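Local coordinates for transcription antitermination protein NusB (Thermotoga maritima, PDB 1TZV) that probably takes part in transcription antitermination and binds the boxA antiterminator sequence of ribosomal RNA operons, at residues A[13-18]-A[29-34]; A[60-65]-A[84-89]; A[79-84]-A[109-114]. All coordinates share one frame; numbering follows the deposited sequence.

Contact 1: A[13-18]-A[29-34]; sequences FKALFQ and QILEEI
Ala15 and Ile34 meet where the first two helices of the all-helical NusB fold, 5-19 and 27-34, pack against each other. The segment axes cross at 127° and come within 8.8 Å. Ala15 sits at the crossing, and its small side chain lets the backbones draw close: its CA is 5.1 Å from the CA of Leu31. The CB of Ala15 touches the CB of Leu31 and lies 3.9 Å from CD1 of Ile34. On the neighbouring turn, CG2 of Ile30 packs over the CA of Ala15 at 3.9 Å. This branch stands anti to the Ile30 backbone N, with CG1 at chi1 -67°, which turns the methyl towards helix 5-19.

Two polar chains border this apolar centre. Lys14 bends at chi3 (-63°) and lays CE and NZ against CG2 of Ile34, with NZ at 3.6 Å. Its NZ is hydrogen-bonded to Tyr39. The Gln18 side chain runs past Ile34 in the opposite direction, and its NE2 lies 3.4 Å from CD1 of Ile34. A water joins the helices on this side. It donates to the O of Ile30 (2.8 Å) and to OE1 of Glu33, and accepts a weak bond from Gln18 NE2. Two consecutive helices of the fold thus cross steeply with an alanine at the crossing, and a third helix, 41-56, packs on Ala15 and Leu31.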
ATOM      1  N   PHE A  13      -1.559   1.730   5.770  1.00 12.80           N
ATOM      2  CA  PHE A  13      -0.284   2.401   5.585  1.00 13.94           C
ATOM      3  C   PHE A  13       0.352   2.740   6.930  1.00 12.83           C
ATOM      4  O   PHE A  13       1.543   2.513   7.109  1.00 13.70           O
ATOM      5  CB  PHE A  13      -0.439   3.675   4.762  1.00 13.04           C
ATOM      6  CG  PHE A  13       0.831   4.464   4.682  1.00 13.01           C
ATOM      7  CD1 PHE A  13       1.864   4.046   3.857  1.00 13.72           C
ATOM      8  CD2 PHE A  13       1.038   5.541   5.520  1.00 13.79           C
ATOM      9  CE1 PHE A  13       3.108   4.695   3.885  1.00 14.81           C
ATOM     10  CE2 PHE A  13       2.272   6.200   5.558  1.00 15.96           C
ATOM     11  CZ  PHE A  13       3.306   5.771   4.739  1.00 16.99           C
ATOM     12  N   LYS A  14      -0.423   3.280   7.867  0.50 13.94           N
ATOM     13  CA  LYS A  14       0.139   3.615   9.171  0.50 15.08           C
ATOM     14  C   LYS A  14       0.711   2.399   9.884  0.50 14.21           C
ATOM     15  O   LYS A  14       1.747   2.504  10.546  0.50 16.58           O
ATOM     16  CB  LYS A  14      -0.912   4.303  10.041  0.50 15.66           C
ATOM     17  CG  LYS A  14      -1.313   5.676   9.524  0.50 20.56           C
ATOM     18  CD  LYS A  14      -2.309   6.362  10.451  0.50 25.14           C
ATOM     19  CE  LYS A  14      -3.610   5.585  10.537  0.50 31.04           C
ATOM     20  NZ  LYS A  14      -4.545   6.168  11.532  0.50 36.19           N
ATOM     21  N   ALA A  15       0.068   1.242   9.753  1.00 13.40           N
ATOM     22  CA  ALA A  15       0.592   0.035  10.394  1.00 13.54           C
ATOM     23  C   ALA A  15       1.938  -0.330   9.756  1.00 13.83           C
ATOM     24  O   ALA A  15       2.893  -0.662  10.457  1.00 15.25           O
ATOM     25  CB  ALA A  15      -0.414  -1.125  10.274  1.00 13.98           C
ATOM     26  N   LEU A  16       2.027  -0.256   8.422  1.00 13.01           N
ATOM     27  CA  LEU A  16       3.278  -0.552   7.721  1.00 13.47           C
ATOM     28  C   LEU A  16       4.373   0.431   8.145  1.00 12.96           C
ATOM     29  O   LEU A  16       5.500   0.024   8.396  1.00 13.42           O
ATOM     30  CB  LEU A  16       3.090  -0.460   6.195  1.00 13.00           C
ATOM     31  CG  LEU A  16       2.154  -1.505   5.603  1.00 13.47           C
ATOM     32  CD1 LEU A  16       1.859  -1.134   4.163  1.00 15.53           C
ATOM     33  CD2 LEU A  16       2.782  -2.873   5.669  1.00 15.25           C
ATOM     34  N   PHE A  17       4.025   1.712   8.205  1.00 12.39           N
ATOM     35  CA  PHE A  17       4.977   2.757   8.605  1.00 13.89           C
ATOM     36  C   PHE A  17       5.492   2.487  10.027  1.00 13.36           C
ATOM     37  O   PHE A  17       6.711   2.483  10.280  1.00 15.52           O
ATOM     38  CB  PHE A  17       4.246   4.105   8.506  1.00 15.02           C
ATOM     39  CG  PHE A  17       5.061   5.312   8.938  1.00 15.72           C
ATOM     40  CD1 PHE A  17       5.189   5.648  10.290  1.00 20.57           C
ATOM     41  CD2 PHE A  17       5.622   6.153   7.984  1.00 16.14           C
ATOM     42  CE1 PHE A  17       5.869   6.821  10.686  1.00 19.65           C
ATOM     43  CE2 PHE A  17       6.299   7.327   8.360  1.00 16.38           C
ATOM     44  CZ  PHE A  17       6.423   7.660   9.718  1.00 20.00           C
ATOM     45  N   GLN A  18       4.580   2.256  10.959  1.00 14.43           N
ATOM     46  CA  GLN A  18       5.007   2.005  12.333  1.00 15.65           C
ATOM     47  C   GLN A  18       5.836   0.739  12.499  1.00 15.40           C
ATOM     48  O   GLN A  18       6.761   0.691  13.327  1.00 16.27           O
ATOM     49  CB  GLN A  18       3.787   1.966  13.257  1.00 20.39           C
ATOM     50  CG  GLN A  18       3.114   3.325  13.374  1.00 22.08           C
ATOM     51  CD  GLN A  18       2.116   3.393  14.501  1.00 37.22           C
ATOM     52  OE1 GLN A  18       2.159   4.308  15.325  1.00 53.13           O
ATOM     53  NE2 GLN A  18       1.206   2.429  14.549  1.00 37.88           N
ATOM     54  N   GLN A  29      -0.754  -6.900  15.058  1.00 20.09           N
ATOM     55  CA  GLN A  29      -0.990  -6.279  16.357  1.00 22.93           C
ATOM     56  C   GLN A  29      -0.892  -4.769  16.262  1.00 21.62           C
ATOM     57  O   GLN A  29      -1.657  -4.036  16.888  1.00 21.71           O
ATOM     58  CB  GLN A  29       0.010  -6.796  17.398  1.00 26.12           C
ATOM     59  CG  GLN A  29      -0.456  -8.063  18.094  1.00 39.92           C
ATOM     60  CD  GLN A  29      -1.785  -7.869  18.811  1.00 49.30           C
ATOM     61  OE1 GLN A  29      -1.887  -7.085  19.757  1.00 55.35           O
ATOM     62  NE2 GLN A  29      -2.812  -8.580  18.357  1.00 47.74           N
ATOM     63  N   ILE A  30       0.062  -4.293  15.469  1.00 19.37           N
ATOM     64  CA  ILE A  30       0.205  -2.858  15.284  1.00 18.39           C
ATOM     65  C   ILE A  30      -1.079  -2.295  14.661  1.00 16.64           C
ATOM     66  O   ILE A  30      -1.560  -1.257  15.084  1.00 18.40           O
ATOM     67  CB  ILE A  30       1.413  -2.534  14.397  1.00 18.32           C
ATOM     68  CG1 ILE A  30       2.696  -2.915  15.151  1.00 18.76           C
ATOM     69  CG2 ILE A  30       1.413  -1.059  14.038  1.00 20.47           C
ATOM     70  CD1 ILE A  30       3.968  -2.749  14.342  1.00 20.22           C
ATOM     71  N   LEU A  31      -1.639  -2.990  13.669  1.00 16.00           N
ATOM     72  CA  LEU A  31      -2.882  -2.506  13.059  1.00 16.59           C
ATOM     73  C   LEU A  31      -3.998  -2.435  14.100  1.00 17.60           C
ATOM     74  O   LEU A  31      -4.787  -1.490  14.104  1.00 17.66           O
ATOM     75  CB  LEU A  31      -3.324  -3.401  11.892  1.00 17.32           C
ATOM     76  CG  LEU A  31      -4.678  -3.004  11.282  1.00 16.21           C
ATOM     77  CD1 LEU A  31      -4.573  -1.633  10.616  1.00 17.71           C
ATOM     78  CD2 LEU A  31      -5.141  -4.036  10.278  1.00 18.78           C
ATOM     79  N   GLU A  32      -4.072  -3.427  14.989  1.00 17.70           N
ATOM     80  CA  GLU A  32      -5.119  -3.407  16.018  1.00 19.59           C
ATOM     81  C   GLU A  32      -5.043  -2.196  16.956  1.00 21.67           C
ATOM     82  O   GLU A  32      -6.064  -1.773  17.509  1.00 24.90           O
ATOM     83  CB  GLU A  32      -5.108  -4.704  16.835  1.00 24.63           C
ATOM     84  CG  GLU A  32      -5.541  -5.937  16.035  1.00 24.00           C
ATOM     85  CD  GLU A  32      -6.875  -5.760  15.326  1.00 23.34           C
ATOM     86  OE1 GLU A  32      -7.872  -5.357  15.965  1.00 26.12           O
ATOM     87  OE2 GLU A  32      -6.938  -6.030  14.113  1.00 22.85           O
ATOM     88  N   GLU A  33      -3.855  -1.632  17.150  1.00 20.69           N
ATOM     89  CA  GLU A  33      -3.716  -0.450  18.007  1.00 23.61           C
ATOM     90  C   GLU A  33      -4.294   0.770  17.282  1.00 25.79           C
ATOM     91  O   GLU A  33      -4.848   1.682  17.901  1.00 26.04           O
ATOM     92  CB  GLU A  33      -2.249  -0.157  18.326  1.00 22.36           C
ATOM     93  CG  GLU A  33      -1.498  -1.255  19.067  1.00 34.26           C
ATOM     94  CD  GLU A  33      -0.060  -0.857  19.361  1.00 29.84           C
ATOM     95  OE1 GLU A  33       0.421   0.125  18.756  1.00 34.33           O
ATOM     96  OE2 GLU A  33       0.589  -1.531  20.187  1.00 39.79           O
ATOM     97  N   ILE A  34      -4.161   0.773  15.958  1.00 22.18           N
ATOM     98  CA  ILE A  34      -4.637   1.871  15.116  1.00 19.03           C
ATOM     99  C   ILE A  34      -6.149   1.823  14.936  1.00 24.00           C
ATOM    100  O   ILE A  34      -6.830   2.854  15.006  1.00 26.20           O
ATOM    101  CB  ILE A  34      -3.932   1.807  13.730  1.00 18.57           C
ATOM    102  CG1 ILE A  34      -2.451   2.149  13.914  1.00 19.16           C
ATOM    103  CG2 ILE A  34      -4.580   2.760  12.738  1.00 20.57           C
ATOM    104  CD1 ILE A  34      -1.576   1.667  12.779  1.00 17.38           C
TER
HETATM  105  O   HOH W   1       0.049   0.716  16.273  0.68 28.19           O

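Contact 2: A[60-65]-A[84-89]; sequences MIDDLI and VLRLAT
Asp62 and Arg86 form a salt bridge between helices 58-66 and 79-94. Arg86 grips the carboxylate side-on with two nitrogens. NE donates to the syn lone pair of OD1 of Asp62, 2.8 Å away and almost straight at 175°. NH1 donates to OD2 of Asp62 at 2.8 Å, also on the syn side but 16° out of the carboxylate plane. The two flat groups are nearly coplanar, and the paired bonds should hold the guanidinium against rotation. The Arg86 chain is extended from CG to NE, and this reach brings the guanidinium to the Asp62 carboxylate.

The helices belong to the all-helical NusB fold and the segment axes cross at 108°, with helix 79-94 also touching helices 5-19, 100-114 and 117-134.

Apolar contacts lie beneath the ion pair. CD1 of Ile65 lies 3.9 Å from CB of Leu85 and also meets the backbone between Leu85 and Arg86. CG2 of Ile61 packs on CA of Arg86 at 3.9 Å. CD2 of Leu64 touches CG2 of Thr89 at 4.0 Å.

The hydroxyl of Thr89 donates from OG1 to the O of Leu85 at 2.8 Å, on the face opposite the helical N-H of Thr89. CG1 of Ile65 packs against that hydroxyl oxygen at 3.6 Å.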
ATOM      1  N   MET A  60       7.128 -11.747  -2.462  1.00 17.67           N
ATOM      2  CA  MET A  60       6.725 -11.639  -3.853  1.00 19.57           C
ATOM      3  C   MET A  60       6.471 -10.173  -4.227  1.00 18.22           C
ATOM      4  O   MET A  60       6.842  -9.725  -5.302  1.00 17.94           O
ATOM      5  CB  MET A  60       5.480 -12.500  -4.090  1.00 24.90           C
ATOM      6  CG  MET A  60       4.892 -12.409  -5.481  1.00 23.29           C
ATOM      7  SD  MET A  60       3.780 -10.999  -5.600  1.00 29.93           S
ATOM      8  CE  MET A  60       2.358 -11.622  -4.778  1.00 35.39           C
ATOM      9  N   ILE A  61       5.846  -9.424  -3.323  1.00 17.35           N
ATOM     10  CA  ILE A  61       5.554  -8.007  -3.576  1.00 16.73           C
ATOM     11  C   ILE A  61       6.856  -7.198  -3.688  1.00 14.50           C
ATOM     12  O   ILE A  61       7.044  -6.435  -4.649  1.00 15.81           O
ATOM     13  CB  ILE A  61       4.640  -7.434  -2.452  1.00 15.35           C
ATOM     14  CG1 ILE A  61       3.232  -8.007  -2.596  1.00 18.00           C
ATOM     15  CG2 ILE A  61       4.588  -5.916  -2.513  1.00 16.66           C
ATOM     16  CD1 ILE A  61       2.373  -7.775  -1.379  1.00 18.28           C
ATOM     17  N   ASP A  62       7.761  -7.364  -2.725  1.00 14.90           N
ATOM     18  CA  ASP A  62       9.029  -6.637  -2.755  1.00 14.92           C
ATOM     19  C   ASP A  62       9.851  -7.001  -3.994  1.00 14.23           C
ATOM     20  O   ASP A  62      10.418  -6.126  -4.650  1.00 16.35           O
ATOM     21  CB  ASP A  62       9.857  -6.939  -1.494  1.00 14.09           C
ATOM     22  CG  ASP A  62       9.363  -6.194  -0.278  1.00 14.79           C
ATOM     23  OD1 ASP A  62       8.368  -5.440  -0.373  1.00 15.38           O
ATOM     24  OD2 ASP A  62       9.986  -6.360   0.810  1.00 17.92           O
ATOM     25  N   ASP A  63       9.902  -8.294  -4.304  0.50 17.39           N
ATOM     26  CA  ASP A  63      10.639  -8.785  -5.469  0.50 18.55           C
ATOM     27  C   ASP A  63      10.098  -8.171  -6.756  0.50 16.86           C
ATOM     28  O   ASP A  63      10.859  -7.808  -7.651  0.50 18.88           O
ATOM     29  CB  ASP A  63      10.563 -10.323  -5.513  0.50 22.84           C
ATOM     30  CG  ASP A  63      10.486 -10.886  -6.933  0.50 29.25           C
ATOM     31  OD1 ASP A  63      11.169 -11.896  -7.199  0.50 39.17           O
ATOM     32  OD2 ASP A  63       9.734 -10.353  -7.776  0.50 36.23           O
ATOM     33  N   LEU A  64       8.781  -8.050  -6.844  1.00 17.25           N
ATOM     34  CA  LEU A  64       8.151  -7.485  -8.028  1.00 15.58           C
ATOM     35  C   LEU A  64       8.486  -5.985  -8.140  1.00 18.53           C
ATOM     36  O   LEU A  64       8.893  -5.513  -9.199  1.00 18.03           O
ATOM     37  CB  LEU A  64       6.634  -7.689  -7.976  1.00 18.51           C
ATOM     38  CG  LEU A  64       5.846  -7.074  -9.147  1.00 20.59           C
ATOM     39  CD1 LEU A  64       6.388  -7.572 -10.487  1.00 23.55           C
ATOM     40  CD2 LEU A  64       4.382  -7.410  -9.001  1.00 21.38           C
ATOM     41  N   ILE A  65       8.336  -5.234  -7.051  1.00 16.95           N
ATOM     42  CA  ILE A  65       8.650  -3.808  -7.087  1.00 16.19           C
ATOM     43  C   ILE A  65      10.106  -3.580  -7.505  1.00 14.81           C
ATOM     44  O   ILE A  65      10.409  -2.691  -8.311  1.00 17.00           O
ATOM     45  CB  ILE A  65       8.424  -3.166  -5.692  1.00 14.38           C
ATOM     46  CG1 ILE A  65       6.938  -3.202  -5.346  1.00 16.71           C
ATOM     47  CG2 ILE A  65       8.923  -1.728  -5.686  1.00 15.63           C
ATOM     48  CD1 ILE A  65       6.688  -3.029  -3.847  1.00 15.30           C
ATOM     49  N   VAL A  84       4.265   2.658   0.567  1.00 12.82           N
ATOM     50  CA  VAL A  84       3.198   3.034  -0.356  1.00 13.28           C
ATOM     51  C   VAL A  84       3.303   2.061  -1.552  1.00 12.44           C
ATOM     52  O   VAL A  84       2.275   1.568  -2.042  1.00 12.48           O
ATOM     53  CB  VAL A  84       3.357   4.485  -0.863  1.00 13.30           C
ATOM     54  CG1 VAL A  84       2.469   4.724  -2.119  1.00 14.23           C
ATOM     55  CG2 VAL A  84       2.946   5.442   0.237  1.00 14.94           C
ATOM     56  N   LEU A  85       4.503   1.767  -2.032  1.00 12.24           N
ATOM     57  CA  LEU A  85       4.637   0.845  -3.158  1.00 13.61           C
ATOM     58  C   LEU A  85       4.157  -0.551  -2.785  1.00 12.31           C
ATOM     59  O   LEU A  85       3.471  -1.216  -3.574  1.00 13.34           O
ATOM     60  CB  LEU A  85       6.084   0.824  -3.669  1.00 14.01           C
ATOM     61  CG  LEU A  85       6.506   2.111  -4.394  1.00 13.70           C
ATOM     62  CD1 LEU A  85       8.007   2.045  -4.706  1.00 15.91           C
ATOM     63  CD2 LEU A  85       5.709   2.303  -5.697  1.00 15.13           C
ATOM     64  N   ARG A  86       4.475  -1.023  -1.587  1.00 13.26           N
ATOM     65  CA  ARG A  86       4.012  -2.344  -1.150  1.00 12.71           C
ATOM     66  C   ARG A  86       2.483  -2.392  -1.091  1.00 12.56           C
ATOM     67  O   ARG A  86       1.849  -3.331  -1.601  1.00 13.62           O
ATOM     68  CB  ARG A  86       4.557  -2.694   0.242  1.00 14.19           C
ATOM     69  CG  ARG A  86       6.011  -3.060   0.258  1.00 13.50           C
ATOM     70  CD  ARG A  86       6.522  -3.015   1.676  1.00 15.69           C
ATOM     71  NE  ARG A  86       7.774  -3.761   1.791  1.00 14.63           N
ATOM     72  CZ  ARG A  86       8.579  -3.707   2.850  1.00 15.15           C
ATOM     73  NH1 ARG A  86       9.675  -4.454   2.883  1.00 15.42           N
ATOM     74  NH2 ARG A  86       8.310  -2.867   3.844  1.00 16.41           N
ATOM     75  N   LEU A  87       1.890  -1.387  -0.465  0.50 13.98           N
ATOM     76  CA  LEU A  87       0.440  -1.302  -0.309  0.50 13.59           C
ATOM     77  C   LEU A  87      -0.285  -1.245  -1.655  0.50 13.26           C
ATOM     78  O   LEU A  87      -1.266  -1.976  -1.898  0.50 15.43           O
ATOM     79  CB  LEU A  87       0.100  -0.069   0.546  0.50 16.05           C
ATOM     80  CG  LEU A  87      -1.365   0.339   0.743  0.50 19.34           C
ATOM     81  CD1 LEU A  87      -2.224  -0.860   1.098  0.50 21.46           C
ATOM     82  CD2 LEU A  87      -1.434   1.386   1.848  0.50 27.73           C
ATOM     83  N   ALA A  88       0.184  -0.376  -2.537  1.00 13.14           N
ATOM     84  CA  ALA A  88      -0.419  -0.232  -3.861  1.00 13.00           C
ATOM     85  C   ALA A  88      -0.242  -1.487  -4.712  1.00 12.76           C
ATOM     86  O   ALA A  88      -1.166  -1.846  -5.463  1.00 14.83           O
ATOM     87  CB  ALA A  88       0.184   0.983  -4.599  1.00 13.01           C
ATOM     88  N   THR A  89       0.914  -2.147  -4.643  1.00 12.90           N
ATOM     89  CA  THR A  89       1.146  -3.364  -5.433  1.00 14.29           C
ATOM     90  C   THR A  89       0.207  -4.459  -4.927  1.00 14.31           C
ATOM     91  O   THR A  89      -0.416  -5.177  -5.729  1.00 15.85           O
ATOM     92  CB  THR A  89       2.629  -3.778  -5.352  1.00 14.31           C
ATOM     93  OG1 THR A  89       3.411  -2.733  -5.937  1.00 14.64           O
ATOM     94  CG2 THR A  89       2.908  -5.072  -6.152  1.00 13.94           C
TER

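Contact 3: A[79-84]-A[109-114]; sequences VVDRNV and EIAKRY
Segments 79-84 and 109-114 run nearly antiparallel. Their helix directions differ by 170°, and the axes come within 9.4 Å. The nearest alpha carbons are those of Asp81 and Ala111, 6.1 Å apart. Val80 and Val84, one turn apart on helix 79-94, supply the apolar side chains that face helix 100-114.

Val80 straddles CB of Tyr114 with its two methyls. CG2 is the closer, 3.5 Å from the CB of Tyr114, while CG1 also reaches CA of Ala111. With CG1 anti to the backbone N (chi1 176°) and CG2 beside it, both methyls of Val80 reach the CB of Tyr114. The side chains of Val80 and Tyr114 cross at about a right angle. One turn further on, CG2 of Val84 meets CG2 of Ile110 at 3.6 Å, the two chains running past each other in opposite directions.

The Tyr114 ring leads away from segment 79-84. CG of Arg113 lies over the centre of one ring face, 3.7 Å above the plane. NE of Arg113 donates to OH of Tyr114 at 2.9 Å, in the guanidinium plane. Cover and bond together should limit the swing of the ring.

Asp81 closes another side of the contact. Its OD1 lies 4.0 Å from CB of Ala111. A water donates both to that OD1 and to the O of Ala111, bridging the helices.

Helix 117-134 adds Val123 against Asp81, Val84 and Ala111. Helix 5-19 brings Phe13 onto Val80, Val84 and the Tyr114 ring, and these two helices pack on the antiparallel pair.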
ATOM      1  N   VAL A  79      10.785   5.205   4.228  0.50 15.19           N
ATOM      2  CA  VAL A  79       9.786   4.306   4.777  0.50 16.04           C
ATOM      3  C   VAL A  79       8.430   4.588   4.108  0.50 14.39           C
ATOM      4  O   VAL A  79       7.638   3.663   3.901  0.50 15.77           O
ATOM      5  CB  VAL A  79       9.663   4.450   6.327  0.50 15.24           C
ATOM      6  CG1 VAL A  79      10.940   3.945   7.010  0.50 18.11           C
ATOM      7  CG2 VAL A  79       9.405   5.906   6.706  0.50 19.92           C
ATOM      8  N   VAL A  80       8.162   5.843   3.759  1.00 12.93           N
ATOM      9  CA  VAL A  80       6.898   6.167   3.118  1.00 12.76           C
ATOM     10  C   VAL A  80       6.815   5.580   1.717  1.00 12.56           C
ATOM     11  O   VAL A  80       5.852   4.867   1.387  1.00 12.98           O
ATOM     12  CB  VAL A  80       6.678   7.670   3.012  1.00 12.75           C
ATOM     13  CG1 VAL A  80       5.386   7.957   2.234  1.00 14.96           C
ATOM     14  CG2 VAL A  80       6.609   8.292   4.418  1.00 15.92           C
ATOM     15  N   ASP A  81       7.807   5.840   0.870  1.00 12.89           N
ATOM     16  CA  ASP A  81       7.725   5.351  -0.500  1.00 14.32           C
ATOM     17  C   ASP A  81       7.757   3.831  -0.594  1.00 13.44           C
ATOM     18  O   ASP A  81       7.026   3.237  -1.395  1.00 14.18           O
ATOM     19  CB  ASP A  81       8.837   5.981  -1.329  1.00 13.46           C
ATOM     20  CG  ASP A  81       8.642   7.472  -1.509  1.00 16.09           C
ATOM     21  OD1 ASP A  81       7.496   7.944  -1.318  1.00 16.91           O
ATOM     22  OD2 ASP A  81       9.644   8.150  -1.852  1.00 17.48           O
ATOM     23  N   ARG A  82       8.596   3.177   0.195  1.00 13.78           N
ATOM     24  CA  ARG A  82       8.658   1.723   0.174  1.00 12.96           C
ATOM     25  C   ARG A  82       7.304   1.112   0.539  1.00 12.62           C
ATOM     26  O   ARG A  82       6.798   0.189  -0.136  1.00 14.14           O
ATOM     27  CB  ARG A  82       9.734   1.238   1.176  1.00 12.79           C
ATOM     28  CG  ARG A  82       9.680  -0.268   1.500  1.00 14.56           C
ATOM     29  CD  ARG A  82      10.935  -0.770   2.239  1.00 14.73           C
ATOM     30  NE  ARG A  82      11.189  -0.027   3.468  1.00 14.77           N
ATOM     31  CZ  ARG A  82      12.064   0.966   3.570  1.00 15.67           C
ATOM     32  NH1 ARG A  82      12.195   1.588   4.727  1.00 17.20           N
ATOM     33  NH2 ARG A  82      12.832   1.309   2.542  1.00 16.69           N
ATOM     34  N   ASN A  83       6.682   1.632   1.587  1.00 13.24           N
ATOM     35  CA  ASN A  83       5.415   1.059   2.015  1.00 13.45           C
ATOM     36  C   ASN A  83       4.219   1.478   1.167  1.00 11.47           C
ATOM     37  O   ASN A  83       3.263   0.699   1.033  1.00 12.93           O
ATOM     38  CB  ASN A  83       5.260   1.286   3.512  1.00 12.64           C
ATOM     39  CG  ASN A  83       6.268   0.471   4.292  1.00 12.39           C
ATOM     40  OD1 ASN A  83       7.249   1.009   4.864  1.00 16.59           O
ATOM     41  ND2 ASN A  83       6.108  -0.812   4.262  1.00 11.44           N
ATOM     42  N   VAL A  84       4.265   2.658   0.567  1.00 12.82           N
ATOM     43  CA  VAL A  84       3.198   3.034  -0.356  1.00 13.28           C
ATOM     44  C   VAL A  84       3.303   2.061  -1.552  1.00 12.44           C
ATOM     45  O   VAL A  84       2.275   1.568  -2.042  1.00 12.48           O
ATOM     46  CB  VAL A  84       3.357   4.485  -0.863  1.00 13.30           C
ATOM     47  CG1 VAL A  84       2.469   4.724  -2.119  1.00 14.23           C
ATOM     48  CG2 VAL A  84       2.946   5.442   0.237  1.00 14.94           C
ATOM     49  N   GLU A 109      -1.341  10.062  -3.614  1.00 14.88           N
ATOM     50  CA  GLU A 109      -1.794  10.975  -2.557  1.00 16.29           C
ATOM     51  C   GLU A 109      -1.070  10.676  -1.247  1.00 16.21           C
ATOM     52  O   GLU A 109      -0.649  11.614  -0.542  1.00 17.13           O
ATOM     53  CB  GLU A 109      -3.300  10.844  -2.306  1.00 18.24           C
ATOM     54  CG  GLU A 109      -4.245  11.490  -3.326  1.00 25.29           C
ATOM     55  CD  GLU A 109      -5.716  11.095  -3.087  1.00 39.53           C
ATOM     56  OE1 GLU A 109      -6.043  10.584  -1.988  1.00 37.81           O
ATOM     57  OE2 GLU A 109      -6.553  11.298  -3.996  1.00 34.95           O
ATOM     58  N   ILE A 110      -0.927   9.401  -0.887  1.00 16.07           N
ATOM     59  CA  ILE A 110      -0.238   9.072   0.356  1.00 15.27           C
ATOM     60  C   ILE A 110       1.227   9.463   0.261  1.00 16.99           C
ATOM     61  O   ILE A 110       1.783  10.033   1.203  1.00 16.65           O
ATOM     62  CB  ILE A 110      -0.374   7.567   0.692  1.00 14.13           C
ATOM     63  CG1 ILE A 110      -1.855   7.211   0.891  1.00 16.58           C
ATOM     64  CG2 ILE A 110       0.415   7.247   1.987  1.00 15.75           C
ATOM     65  CD1 ILE A 110      -2.101   5.699   1.152  1.00 16.66           C
ATOM     66  N   ALA A 111       1.871   9.176  -0.862  1.00 14.21           N
ATOM     67  CA  ALA A 111       3.274   9.528  -1.029  1.00 15.68           C
ATOM     68  C   ALA A 111       3.473  11.033  -0.914  1.00 15.86           C
ATOM     69  O   ALA A 111       4.445  11.474  -0.299  1.00 15.77           O
ATOM     70  CB  ALA A 111       3.790   9.038  -2.378  1.00 15.26           C
ATOM     71  N   LYS A 112       2.573  11.824  -1.479  1.00 16.13           N
ATOM     72  CA  LYS A 112       2.697  13.283  -1.398  1.00 16.51           C
ATOM     73  C   LYS A 112       2.412  13.778   0.016  1.00 20.94           C
ATOM     74  O   LYS A 112       3.056  14.719   0.500  1.00 20.68           O
ATOM     75  CB  LYS A 112       1.740  13.944  -2.382  1.00 18.87           C
ATOM     76  CG  LYS A 112       2.184  13.793  -3.813  1.00 20.31           C
ATOM     77  CD  LYS A 112       1.242  14.538  -4.757  1.00 26.14           C
ATOM     78  CE  LYS A 112       1.749  14.501  -6.184  1.00 36.68           C
ATOM     79  NZ  LYS A 112       0.895  15.346  -7.065  1.00 41.63           N
ATOM     80  N   ARG A 113       1.470  13.127   0.686  1.00 18.11           N
ATOM     81  CA  ARG A 113       1.060  13.458   2.048  1.00 19.75           C
ATOM     82  C   ARG A 113       2.254  13.508   2.989  1.00 16.53           C
ATOM     83  O   ARG A 113       2.422  14.481   3.750  1.00 18.57           O
ATOM     84  CB  ARG A 113       0.054  12.389   2.531  1.00 19.89           C
ATOM     85  CG  ARG A 113      -0.499  12.524   3.946  1.00 20.75           C
ATOM     86  CD  ARG A 113      -1.477  11.361   4.224  1.00 22.27           C
ATOM     87  NE  ARG A 113      -1.996  11.387   5.591  1.00 22.86           N
ATOM     88  CZ  ARG A 113      -3.024  12.126   5.991  1.00 20.51           C
ATOM     89  NH1 ARG A 113      -3.412  12.085   7.252  1.00 23.95           N
ATOM     90  NH2 ARG A 113      -3.670  12.898   5.125  1.00 24.86           N
ATOM     91  N   TYR A 114       3.087  12.480   2.934  1.00 15.54           N
ATOM     92  CA  TYR A 114       4.232  12.364   3.819  1.00 16.49           C
ATOM     93  C   TYR A 114       5.558  12.629   3.153  1.00 17.59           C
ATOM     94  O   TYR A 114       6.595  12.488   3.798  1.00 21.19           O
ATOM     95  CB  TYR A 114       4.297  10.967   4.426  1.00 18.87           C
ATOM     96  CG  TYR A 114       3.049  10.561   5.155  1.00 18.64           C
ATOM     97  CD1 TYR A 114       2.137   9.680   4.582  1.00 21.14           C
ATOM     98  CD2 TYR A 114       2.779  11.066   6.413  1.00 17.70           C
ATOM     99  CE1 TYR A 114       0.979   9.322   5.254  1.00 23.08           C
ATOM    100  CE2 TYR A 114       1.632  10.713   7.103  1.00 18.04           C
ATOM    101  CZ  TYR A 114       0.734   9.842   6.512  1.00 21.68           C
ATOM    102  OH  TYR A 114      -0.409   9.488   7.190  1.00 26.61           O
TER
HETATM  103  O   HOH W   2       6.837  10.058   0.176  1.00 21.32           O

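Helix 79-94 ties the three contacts together. Contacts 2 and 3 both use it and share Val84, and their centres lie about 13 Å apart. Contact 3 takes its first turns, and contact 2 the turns that follow. Contact 1 does not use this helix but reaches it through residues that point away from 29-34. Phe13 CE1 lies 3.7 Å from Val84 CG2, and Phe13 CB packs on Leu87 CD2 at 3.8 Å. Phe13 also reaches helix 100-114, its CE2 3.4 Å from Tyr114 CE1. The centre of contact 1 is about 17 Å from that of contact 2 and about 15 Å from that of contact 3. Phe13 thus touches both segments of contact 3.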